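PDB 1O12: N-acetylglucosamine-6-phosphate deacetylase from Thermotoga maritima, which probably deacetylates N-acetylglucosamine-6-phosphate, a step of amino-sugar metabolism, using a single bound divalent metal ion per subunit. Local coordinates for residues 125-130 with 186-191; 159-164 with 204-209. All blocks are in the same frame, centred on the assembly; numbering follows the deposited sequence.

Contact 1. Residues 125-130 with 186-191. With FE (Fe (III) ion), chain C.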
ATOM      1  N   HIS A 125      15.345  15.205  19.502  1.00 28.48           N
ATOM      2  CA  HIS A 125      15.091  13.998  18.709  1.00 30.33           C
ATOM      3  C   HIS A 125      16.444  13.601  18.149  1.00 30.78           C
ATOM      4  O   HIS A 125      17.068  14.340  17.356  1.00 28.67           O
ATOM      5  CB  HIS A 125      14.088  14.267  17.575  1.00 30.47           C
ATOM      6  CG  HIS A 125      13.910  13.120  16.629  1.00 30.93           C
ATOM      7  ND1 HIS A 125      12.986  13.144  15.600  1.00 30.95           N
ATOM      8  CD2 HIS A 125      14.554  11.932  16.527  1.00 30.96           C
ATOM      9  CE1 HIS A 125      13.074  12.023  14.905  1.00 31.58           C
ATOM     10  NE2 HIS A 125      14.018  11.270  15.445  1.00 31.46           N
ATOM     11  N   LEU A 126      16.904  12.441  18.614  1.00 31.77           N
ATOM     12  CA  LEU A 126      18.194  11.919  18.215  1.00 33.17           C
ATOM     13  C   LEU A 126      18.041  11.003  17.003  1.00 33.31           C
ATOM     14  O   LEU A 126      17.699   9.815  17.136  1.00 32.59           O
ATOM     15  CB  LEU A 126      18.853  11.175  19.397  1.00 33.40           C
ATOM     16  CG  LEU A 126      19.160  11.939  20.703  1.00 33.89           C
ATOM     17  CD1 LEU A 126      19.543  10.967  21.803  1.00 33.96           C
ATOM     18  CD2 LEU A 126      20.293  12.907  20.491  1.00 32.57           C
ATOM     19  N   GLU A 127      18.272  11.589  15.829  1.00 33.64           N
ATOM     20  CA  GLU A 127      18.200  10.868  14.567  1.00 36.62           C
ATOM     21  C   GLU A 127      19.610  10.372  14.307  1.00 35.76           C
ATOM     22  O   GLU A 127      20.481  11.137  13.925  1.00 36.70           O
ATOM     23  CB  GLU A 127      17.774  11.792  13.425  1.00 39.91           C
ATOM     24  CG  GLU A 127      17.193  11.038  12.220  1.00 43.50           C
ATOM     25  CD  GLU A 127      17.275  11.819  10.933  1.00 44.72           C
ATOM     26  OE1 GLU A 127      16.813  12.976  10.859  1.00 47.10           O
ATOM     27  OE2 GLU A 127      17.815  11.266   9.968  1.00 50.16           O
ATOM     28  N   GLY A 128      19.828   9.087  14.502  1.00 35.29           N
ATOM     29  CA  GLY A 128      21.163   8.565  14.334  1.00 36.35           C
ATOM     30  C   GLY A 128      21.752   8.662  15.734  1.00 36.18           C
ATOM     31  O   GLY A 128      21.144   9.286  16.601  1.00 35.37           O
ATOM     32  N   PRO A 129      22.951   8.134  15.979  1.00 35.97           N
ATOM     33  CA  PRO A 129      23.840   7.445  15.040  1.00 36.07           C
ATOM     34  C   PRO A 129      23.641   5.934  14.912  1.00 36.26           C
ATOM     35  O   PRO A 129      24.409   5.281  14.209  1.00 37.99           O
ATOM     36  CB  PRO A 129      25.215   7.780  15.595  1.00 35.49           C
ATOM     37  CG  PRO A 129      24.954   7.621  17.115  1.00 35.18           C
ATOM     38  CD  PRO A 129      23.582   8.267  17.310  1.00 34.96           C
ATOM     39  N   TYR A 130      22.641   5.372  15.584  1.00 34.82           N
ATOM     40  CA  TYR A 130      22.413   3.934  15.499  1.00 34.61           C
ATOM     41  C   TYR A 130      21.575   3.522  14.276  1.00 35.53           C
ATOM     42  O   TYR A 130      20.510   2.886  14.372  1.00 36.40           O
ATOM     43  CB  TYR A 130      21.772   3.445  16.791  1.00 33.77           C
ATOM     44  CG  TYR A 130      22.436   4.046  17.995  1.00 34.95           C
ATOM     45  CD1 TYR A 130      23.795   3.831  18.244  1.00 35.29           C
ATOM     46  CD2 TYR A 130      21.732   4.896  18.850  1.00 35.23           C
ATOM     47  CE1 TYR A 130      24.441   4.456  19.305  1.00 36.04           C
ATOM     48  CE2 TYR A 130      22.364   5.528  19.916  1.00 36.62           C
ATOM     49  CZ  TYR A 130      23.718   5.313  20.136  1.00 37.63           C
ATOM     50  OH  TYR A 130      24.356   6.004  21.143  1.00 38.12           O
ATOM     51  N   ALA A 186      11.611   3.758  13.871  1.00 28.37           N
ATOM     52  CA  ALA A 186      12.450   3.043  12.910  1.00 27.08           C
ATOM     53  C   ALA A 186      12.658   3.883  11.662  1.00 27.69           C
ATOM     54  O   ALA A 186      11.714   4.494  11.141  1.00 28.31           O
ATOM     55  CB  ALA A 186      11.814   1.705  12.545  1.00 21.32           C
ATOM     56  N   GLY A 187      13.906   3.911  11.202  1.00 29.27           N
ATOM     57  CA  GLY A 187      14.283   4.660  10.020  1.00 28.62           C
ATOM     58  C   GLY A 187      15.744   4.413   9.686  1.00 30.64           C
ATOM     59  O   GLY A 187      16.518   3.966  10.545  1.00 28.13           O
ATOM     60  N   HIS A 188      16.114   4.691   8.429  1.00 33.47           N
ATOM     61  CA  HIS A 188      17.479   4.500   7.927  1.00 34.61           C
ATOM     62  C   HIS A 188      17.893   3.067   8.156  1.00 34.93           C
ATOM     63  O   HIS A 188      18.926   2.794   8.741  1.00 36.75           O
ATOM     64  CB  HIS A 188      18.416   5.452   8.651  1.00 36.97           C
ATOM     65  CG  HIS A 188      18.136   6.887   8.352  1.00 41.64           C
ATOM     66  ND1 HIS A 188      18.416   7.460   7.124  1.00 41.75           N
ATOM     67  CD2 HIS A 188      17.569   7.863   9.104  1.00 42.04           C
ATOM     68  CE1 HIS A 188      18.041   8.728   7.137  1.00 42.92           C
ATOM     69  NE2 HIS A 188      17.523   8.998   8.326  1.00 43.34           N
ATOM     70  N   SER A 189      17.071   2.152   7.670  1.00 35.67           N
ATOM     71  CA  SER A 189      17.294   0.739   7.885  1.00 35.89           C
ATOM     72  C   SER A 189      16.981  -0.144   6.691  1.00 35.86           C
ATOM     73  O   SER A 189      16.228   0.242   5.797  1.00 35.72           O
ATOM     74  CB  SER A 189      16.428   0.315   9.071  1.00 35.87           C
ATOM     75  OG  SER A 189      15.957  -1.014   8.947  1.00 36.40           O
ATOM     76  N   ILE A 190      17.575  -1.334   6.662  1.00 37.69           N
ATOM     77  CA  ILE A 190      17.263  -2.282   5.584  1.00 39.83           C
ATOM     78  C   ILE A 190      16.577  -3.483   6.198  1.00 39.43           C
ATOM     79  O   ILE A 190      16.350  -4.474   5.538  1.00 42.01           O
ATOM     80  CB  ILE A 190      18.505  -2.783   4.790  1.00 38.46           C
ATOM     81  CG1 ILE A 190      19.586  -3.277   5.744  1.00 38.93           C
ATOM     82  CG2 ILE A 190      18.991  -1.706   3.852  1.00 35.39           C
ATOM     83  CD1 ILE A 190      20.915  -3.516   5.013  1.00 39.48           C
ATOM     84  N   ALA A 191      16.241  -3.380   7.473  1.00 39.32           N
ATOM     85  CA  ALA A 191      15.580  -4.464   8.169  1.00 39.95           C
ATOM     86  C   ALA A 191      14.388  -5.065   7.411  1.00 40.86           C
ATOM     87  O   ALA A 191      13.630  -4.376   6.704  1.00 40.97           O
ATOM     88  CB  ALA A 191      15.128  -3.989   9.545  1.00 40.34           C
TER
HETATM   89 FE    FE C 401      17.016  11.132   7.926  0.97 67.19          FE
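Glu-127 and His-188 meet at the iron ion, and the metal is what joins the two segments. Glu-127 contributes OE2, 2.2 Å from the iron, while its other carboxylate oxygen, OE1, lies 3.5 Å from the metal, so the carboxylate binds through one oxygen only. His-188 NE2 is likewise 2.2 Å from the iron. The metal is displaced toward the CE1 side of the ring, with His-188 CE1 2.7 Å from the iron and CD2 farther off. The two side chains cross at about a right angle, yet the carboxylate and ring planes are nearly parallel, 7° apart. Glu-127 reaches the metal with CG anti to its backbone N (chi1 -159°) and the chain extended beyond, from the last residue of strand 121-127. His-188 comes from the loop that follows strand 183-186. His-209 supplies the third protein ligand.

Hydrogen bonds make a second shell. His-139 NE2 bonds to Glu-127 OE2 and His-61 NE2 to OE1, so both carboxylate oxygens have a partner besides any tie to iron, which limits rotation of the group. ND1 of His-188 is bonded to the carbonyl O of Lys-135, which fixes the turn of the ring and directs NE2 at the metal. Further along the loop, Ser-189 OG accepts from Ala-191 N at 2.8 Å in an ST turn.

Glu-127 OE2 and His-188 NE2 are 2.8 Å apart without a hydrogen bond between them: both bind the iron. Such close donor atoms are held together by the cation, and a carboxylate sharing the site with two imidazoles would be expected to offset part of its charge while leaving it able to polarise a bound water or substrate carbonyl.

Contact 2. Residues 159-164 with 204-209. With FE (Fe (III) ion), chain C.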
ATOM      1  N   ALA A 159      16.173  13.976  25.975  1.00 33.12           N
ATOM      2  CA  ALA A 159      15.941  13.258  24.727  1.00 32.55           C
ATOM      3  C   ALA A 159      14.459  12.872  24.803  1.00 32.98           C
ATOM      4  O   ALA A 159      13.964  12.511  25.877  1.00 32.78           O
ATOM      5  CB  ALA A 159      16.803  12.004  24.656  1.00 30.98           C
ATOM      6  N   LYS A 160      13.752  12.944  23.682  1.00 31.63           N
ATOM      7  CA  LYS A 160      12.343  12.607  23.681  1.00 31.59           C
ATOM      8  C   LYS A 160      12.009  11.590  22.631  1.00 32.99           C
ATOM      9  O   LYS A 160      11.003  10.901  22.730  1.00 33.78           O
ATOM     10  CB  LYS A 160      11.498  13.855  23.456  1.00 29.77           C
ATOM     11  CG  LYS A 160      11.542  14.818  24.643  1.00 30.59           C
ATOM     12  CD  LYS A 160      10.964  14.199  25.906  1.00 32.80           C
ATOM     13  CE  LYS A 160      11.212  15.071  27.152  1.00 35.61           C
ATOM     14  NZ  LYS A 160      10.770  14.445  28.438  1.00 33.32           N
HETATM   15  N   MSE A 161      12.870  11.485  21.628  1.00 33.49           N
HETATM   16  CA  MSE A 161      12.634  10.570  20.531  1.00 33.41           C
HETATM   17  C   MSE A 161      13.960  10.096  19.973  1.00 33.18           C
HETATM   18  O   MSE A 161      14.965  10.792  20.056  1.00 34.54           O
HETATM   19  CB  MSE A 161      11.825  11.271  19.448  1.00 32.14           C
HETATM   20  CG  MSE A 161      11.413  10.368  18.345  1.00 37.37           C
HETATM   21 SE   MSE A 161      10.148  11.192  17.128  1.00 49.41          SE
HETATM   22  CE  MSE A 161       8.510  11.089  18.183  1.00 41.51           C
ATOM     23  N   LEU A 162      13.965   8.924  19.372  1.00 32.30           N
ATOM     24  CA  LEU A 162      15.203   8.391  18.848  1.00 33.02           C
ATOM     25  C   LEU A 162      14.928   7.572  17.612  1.00 32.79           C
ATOM     26  O   LEU A 162      14.098   6.670  17.655  1.00 32.99           O
ATOM     27  CB  LEU A 162      15.819   7.507  19.925  1.00 32.02           C
ATOM     28  CG  LEU A 162      17.089   6.656  19.861  1.00 32.14           C
ATOM     29  CD1 LEU A 162      17.215   5.920  18.534  1.00 32.30           C
ATOM     30  CD2 LEU A 162      18.246   7.533  20.145  1.00 30.36           C
ATOM     31  N   THR A 163      15.613   7.869  16.512  1.00 32.63           N
ATOM     32  CA  THR A 163      15.432   7.073  15.294  1.00 32.64           C
ATOM     33  C   THR A 163      16.575   6.058  15.103  1.00 32.80           C
ATOM     34  O   THR A 163      17.749   6.434  14.978  1.00 32.55           O
ATOM     35  CB  THR A 163      15.353   7.946  14.031  1.00 32.25           C
ATOM     36  OG1 THR A 163      14.179   8.747  14.086  1.00 31.64           O
ATOM     37  CG2 THR A 163      15.293   7.064  12.776  1.00 31.97           C
ATOM     38  N   PHE A 164      16.211   4.775  15.055  1.00 32.92           N
ATOM     39  CA  PHE A 164      17.175   3.682  14.894  1.00 32.57           C
ATOM     40  C   PHE A 164      16.811   2.660  13.793  1.00 33.37           C
ATOM     41  O   PHE A 164      15.653   2.582  13.322  1.00 32.65           O
ATOM     42  CB  PHE A 164      17.303   2.927  16.208  1.00 32.38           C
ATOM     43  CG  PHE A 164      16.159   1.988  16.464  1.00 32.68           C
ATOM     44  CD1 PHE A 164      16.335   0.611  16.335  1.00 31.62           C
ATOM     45  CD2 PHE A 164      14.888   2.486  16.770  1.00 32.54           C
ATOM     46  CE1 PHE A 164      15.270  -0.250  16.503  1.00 31.46           C
ATOM     47  CE2 PHE A 164      13.798   1.622  16.940  1.00 33.17           C
ATOM     48  CZ  PHE A 164      13.989   0.254  16.808  1.00 32.70           C
ATOM     49  N   VAL A 204       7.456  -0.730  19.662  1.00 35.69           N
ATOM     50  CA  VAL A 204       7.921   0.323  18.757  1.00 34.18           C
ATOM     51  C   VAL A 204       6.840   0.473  17.700  1.00 33.65           C
ATOM     52  O   VAL A 204       6.569  -0.475  16.950  1.00 33.51           O
ATOM     53  CB  VAL A 204       9.275  -0.033  18.056  1.00 34.60           C
ATOM     54  CG1 VAL A 204       9.678   1.095  17.122  1.00 30.58           C
ATOM     55  CG2 VAL A 204      10.392  -0.298  19.122  1.00 33.84           C
ATOM     56  N   LYS A 205       6.210   1.641  17.623  1.00 31.60           N
ATOM     57  CA  LYS A 205       5.151   1.787  16.638  1.00 32.33           C
ATOM     58  C   LYS A 205       5.226   3.032  15.754  1.00 31.24           C
ATOM     59  O   LYS A 205       4.210   3.628  15.404  1.00 30.32           O
ATOM     60  CB  LYS A 205       3.796   1.692  17.344  1.00 33.85           C
ATOM     61  CG  LYS A 205       3.585   0.367  18.049  1.00 38.46           C
ATOM     62  CD  LYS A 205       2.319   0.395  18.881  1.00 44.53           C
ATOM     63  CE  LYS A 205       1.988  -0.974  19.479  1.00 47.60           C
ATOM     64  NZ  LYS A 205       0.696  -0.899  20.239  1.00 49.98           N
ATOM     65  N   ARG A 206       6.434   3.380  15.334  1.00 29.49           N
ATOM     66  CA  ARG A 206       6.601   4.556  14.513  1.00 30.10           C
ATOM     67  C   ARG A 206       7.728   4.402  13.460  1.00 30.39           C
ATOM     68  O   ARG A 206       8.737   3.738  13.703  1.00 29.64           O
ATOM     69  CB  ARG A 206       6.876   5.724  15.475  1.00 29.24           C
ATOM     70  CG  ARG A 206       6.877   7.118  14.911  1.00 29.42           C
ATOM     71  CD  ARG A 206       7.308   8.056  16.003  1.00 25.96           C
ATOM     72  NE  ARG A 206       7.153   9.446  15.641  1.00 27.78           N
ATOM     73  CZ  ARG A 206       7.923  10.112  14.781  1.00 28.48           C
ATOM     74  NH1 ARG A 206       8.934   9.497  14.185  1.00 23.02           N
ATOM     75  NH2 ARG A 206       7.665  11.410  14.531  1.00 25.01           N
ATOM     76  N   ILE A 207       7.539   5.001  12.287  1.00 31.37           N
ATOM     77  CA  ILE A 207       8.554   4.976  11.228  1.00 31.59           C
ATOM     78  C   ILE A 207       8.980   6.421  10.824  1.00 32.11           C
ATOM     79  O   ILE A 207       8.122   7.280  10.560  1.00 30.48           O
ATOM     80  CB  ILE A 207       8.042   4.197  10.030  1.00 32.64           C
ATOM     81  CG1 ILE A 207       7.887   2.728  10.434  1.00 32.14           C
ATOM     82  CG2 ILE A 207       9.014   4.355   8.844  1.00 34.92           C
ATOM     83  CD1 ILE A 207       7.413   1.835   9.334  1.00 32.09           C
ATOM     84  N   THR A 208      10.299   6.673  10.815  1.00 31.42           N
ATOM     85  CA  THR A 208      10.882   7.993  10.516  1.00 32.06           C
ATOM     86  C   THR A 208      10.897   8.287   9.005  1.00 32.61           C
ATOM     87  O   THR A 208      11.336   7.461   8.197  1.00 32.71           O
ATOM     88  CB  THR A 208      12.330   8.112  11.177  1.00 32.55           C
ATOM     89  OG1 THR A 208      12.192   7.999  12.594  1.00 29.80           O
ATOM     90  CG2 THR A 208      13.017   9.451  10.874  1.00 27.36           C
ATOM     91  N   HIS A 209      10.447   9.495   8.669  1.00 33.88           N
ATOM     92  CA  HIS A 209      10.226   9.966   7.291  1.00 37.10           C
ATOM     93  C   HIS A 209      10.087   8.849   6.255  1.00 37.34           C
ATOM     94  O   HIS A 209      11.006   8.543   5.491  1.00 37.60           O
ATOM     95  CB  HIS A 209      11.240  11.044   6.841  1.00 39.46           C
ATOM     96  CG  HIS A 209      12.672  10.668   7.017  1.00 40.56           C
ATOM     97  ND1 HIS A 209      13.146   9.401   6.775  1.00 41.59           N
ATOM     98  CD2 HIS A 209      13.740  11.404   7.409  1.00 42.43           C
ATOM     99  CE1 HIS A 209      14.446   9.368   7.017  1.00 42.15           C
ATOM    100  NE2 HIS A 209      14.830  10.570   7.405  1.00 42.39           N
TER
HETATM  101 FE    FE C 401      17.016  11.132   7.926  0.97 67.19          FE
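Thr-163 and Thr-208 reach toward each other tip to tip, their OG1 atoms 2.6 Å apart in a short hydrogen bond in which either hydroxyl could be the donor. Both place OG1 anti to their carbonyl carbon (chi1 -66° and -62°), which turns each hydroxyl toward the other. Neither oxygen depends on this bond alone: His-125 NE2 also bonds to Thr-163 OG1, and Ser-185 OG to Thr-208 OG1. The methyl of Thr-163 packs in as well, CG2 lying 3.5 Å from Thr-208 CB.

These residues belong to the interior of the amidohydrolase TIM barrel. Strand 159-164 pairs in parallel with 121-127 and with 183-186, not with 206-207. The touching parts run 87° apart, and every contact between the two segments is between side chains.

Selenium packing over the guanidinium follows. Met-161, a selenomethionine, lies across the Arg-206 side chain at about a right angle, with SE 3.4 Å above the guanidinium plane, over its centre, and CE 3.3 Å from Arg-206 NE. Outside partners grip all three nitrogens: Glu-336 forms a salt bridge to NE, Glu-237 one to NH2, and Ser-185 OG bonds to NH1. Thr-208 OG1 lies at the edge of the guanidinium, in its plane.

Apolar packing closes one end, where Val-204 CG1 sits at the edge of the Phe-164 ring, 4.2 Å from CE2. At the other end His-209 NE2 binds the iron at 2.3 Å, while CG2 of neighbouring Thr-208 lies 3.9 Å above the centre of its imidazole.

In the fold
The two contacts lie side by side, their centres 8 Å apart, and their segments alternate along the chain: 125-130, 159-164, 186-191, then 204-209. Strands 121-127 and 159-164 are parallel neighbours, and 159-164 pairs in turn with 183-186, so contact 1 spans the strand that carries one side of contact 2. A probable hydrogen bond, Ala-186 O to Thr-208 N at 2.6 Å, joins the second segments directly. Contact 1 brings two of the iron's three protein ligands and contact 2 the third, so the end of strand 121-127, the loop after strand 183-186 and the 206-209 region assemble a single metal site, with strand 159-164 between the first two strands.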